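Local structure of uncharacterized IolB-like protein (Salmonella typhimurium LT2, 2QJV) at residues A[158-163]-A[231-236]. The protein probably catalyses the isomerisation of sugar acids such as glucuronate, as a nickel-bound cupin protein of the KduI/IolB family. The protein carries 2 engineered substitutions. Sequence-based numbering, arbitrary orientation.
Sequences VYTNAG and VATIAG. Engineered in segment 158-163: Ala162 (natural residue Glu).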
loop_
_atom_site.group_PDB
_atom_site.type_symbol
_atom_site.label_atom_id
_atom_site.label_comp_id
_atom_site.label_asym_id
_atom_site.label_seq_id
_atom_site.Cartn_x
_atom_site.Cartn_y
_atom_site.Cartn_z
ATOM N N VAL A 158 16.204 -28.063 -1.256
ATOM C CA VAL A 158 15.224 -28.694 -2.118
ATOM C C VAL A 158 15.384 -28.259 -3.589
ATOM O O VAL A 158 15.673 -27.084 -3.860
ATOM C CB VAL A 158 13.778 -28.359 -1.620
ATOM C CG1 VAL A 158 12.693 -29.027 -2.508
ATOM C CG2 VAL A 158 13.604 -28.749 -0.139
ATOM N N TYR A 159 15.227 -29.237 -4.492
ATOM C CA TYR A 159 15.305 -29.058 -5.937
ATOM C C TYR A 159 13.958 -29.318 -6.533
ATOM O O TYR A 159 13.413 -30.405 -6.402
ATOM C CB TYR A 159 16.300 -29.999 -6.596
ATOM C CG TYR A 159 17.696 -29.820 -6.135
ATOM C CD1 TYR A 159 18.124 -30.359 -4.924
ATOM C CD2 TYR A 159 18.612 -29.167 -6.925
ATOM C CE1 TYR A 159 19.422 -30.212 -4.497
ATOM C CE2 TYR A 159 19.907 -29.009 -6.508
ATOM C CZ TYR A 159 20.322 -29.545 -5.313
ATOM O OH TYR A 159 21.618 -29.357 -4.913
ATOM N N THR A 160 13.427 -28.291 -7.204
ATOM C CA THR A 160 12.117 -28.342 -7.823
ATOM C C THR A 160 12.299 -28.103 -9.324
ATOM O O THR A 160 12.620 -27.009 -9.749
ATOM C CB THR A 160 11.122 -27.336 -7.180
ATOM O OG1 THR A 160 11.178 -27.438 -5.746
ATOM C CG2 THR A 160 9.637 -27.590 -7.690
ATOM N N ASN A 161 12.050 -29.124 -10.117
ATOM C CA ASN A 161 12.183 -28.979 -11.581
ATOM C C ASN A 161 11.080 -28.105 -12.175
ATOM O O ASN A 161 9.970 -28.007 -11.614
ATOM C CB ASN A 161 12.307 -30.353 -12.228
ATOM C CG ASN A 161 13.600 -31.059 -11.823
ATOM O OD1 ASN A 161 14.539 -30.450 -11.270
ATOM N ND2 ASN A 161 13.658 -32.323 -12.107
ATOM N N ALA A 162 11.442 -27.394 -13.249
ATOM C CA ALA A 162 10.564 -26.414 -13.905
ATOM C C ALA A 162 9.186 -27.022 -14.179
ATOM O O ALA A 162 9.089 -28.084 -14.811
ATOM C CB ALA A 162 11.200 -25.887 -15.199
ATOM N N GLY A 163 8.167 -26.307 -13.688
ATOM C CA GLY A 163 6.771 -26.717 -13.799
ATOM C C GLY A 163 6.183 -27.104 -12.445
ATOM O O GLY A 163 5.106 -26.564 -12.050
ATOM N N VAL A 231 5.737 -22.866 -3.346
ATOM C CA VAL A 231 6.563 -22.379 -4.433
ATOM C C VAL A 231 6.070 -22.968 -5.768
ATOM O O VAL A 231 6.068 -24.198 -5.974
ATOM C CB VAL A 231 8.036 -22.758 -4.212
ATOM C CG1 VAL A 231 8.898 -22.440 -5.454
ATOM C CG2 VAL A 231 8.591 -22.104 -2.910
ATOM N N ALA A 232 5.668 -22.085 -6.676
ATOM C CA ALA A 232 5.260 -22.471 -8.036
ATOM C C ALA A 232 6.379 -22.101 -9.018
ATOM O O ALA A 232 6.710 -20.928 -9.200
ATOM C CB ALA A 232 3.904 -21.846 -8.458
ATOM N N THR A 233 6.973 -23.111 -9.633
ATOM C CA THR A 233 8.021 -22.900 -10.620
ATOM C C THR A 233 7.411 -22.683 -12.031
ATOM O O THR A 233 6.269 -23.029 -12.310
ATOM C CB THR A 233 9.100 -24.065 -10.630
ATOM O OG1 THR A 233 8.513 -25.244 -11.130
ATOM C CG2 THR A 233 9.696 -24.320 -9.237
ATOM N N ILE A 234 8.254 -22.149 -12.914
ATOM C CA ILE A 234 7.947 -21.694 -14.253
ATOM C C ILE A 234 8.686 -22.528 -15.298
ATOM O O ILE A 234 9.891 -22.766 -15.153
ATOM C CB ILE A 234 8.406 -20.168 -14.335
ATOM C CG1 ILE A 234 7.569 -19.308 -13.357
ATOM C CG2 ILE A 234 8.364 -19.599 -15.713
ATOM C CD1 ILE A 234 6.099 -19.306 -13.605
ATOM N N ALA A 235 7.963 -22.988 -16.315
ATOM C CA ALA A 235 8.531 -23.752 -17.436
ATOM C C ALA A 235 9.846 -23.119 -17.944
ATOM O O ALA A 235 9.913 -21.911 -18.211
ATOM C CB ALA A 235 7.531 -23.897 -18.579
ATOM N N GLY A 236 10.878 -23.950 -18.089
ATOM C CA GLY A 236 12.193 -23.496 -18.540
ATOM C C GLY A 236 13.187 -23.170 -17.453
ATOM O O GLY A 236 14.394 -23.182 -17.697
#
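Thr233 OG1 sits among backbone groups of residues 161-164. The contact joins the ends of two strands, 154-160 and 231-233, from different antiparallel sheets of the cupin fold. Gly163 N lies 2.8 Å from Thr233 OG1, but the N-H is bent to 124°, so the hydrogen bond is weak. Gly163 also has two conformers, which makes the bond tentative. Asn161 O approaches Thr233 OG1 to 3.2 Å. The hydroxyl hydrogen-bonds to the carbonyl O of Ala164, the residue after Gly163. Chi1 of 69° sets this oxygen between the backbone N and carbonyl carbon of Thr233, facing residues 161-163.

Both segments continue past their strands into an Ala-Gly pair. Ala235-Gly236 has angles near those of a type II turn; Ala162-Gly163 departs further from them. The CA atoms of Ala162 and Ala235 are 4.9 Å apart. Each glycine has a positive phi.

On the strand side, the two threonine methyls meet. Thr160 CG2 touches Thr233 CG2 at 3.6 Å, and the side chains cross at a slant. Thr160 CG2 stands anti to its backbone N, while OG1 of the same residue hydrogen-bonds to Ser166 OG. The methyls thus face each other, while Thr233 OG1 reaches residues 161-164 and Thr160 OG1 turns to Ser166. The Thr160 side chain is about 12 Å from a bound nickel ion.

A second subunit, another copy of the protein, packs on 231-236. Thr165 OG1 of that subunit hydrogen-bonds to Ala235 N, and Trp168 NE1 of the same subunit to Ala235 O. Within the chain, Asp238 OD1 hydrogen-bonds to Ala162 N. Ala162 is an engineered residue. Its methyl lies against the backbone of 234-236, with Ala162 CB 3.4 Å from Ile234 O and 3.5 Å from Gly236 N.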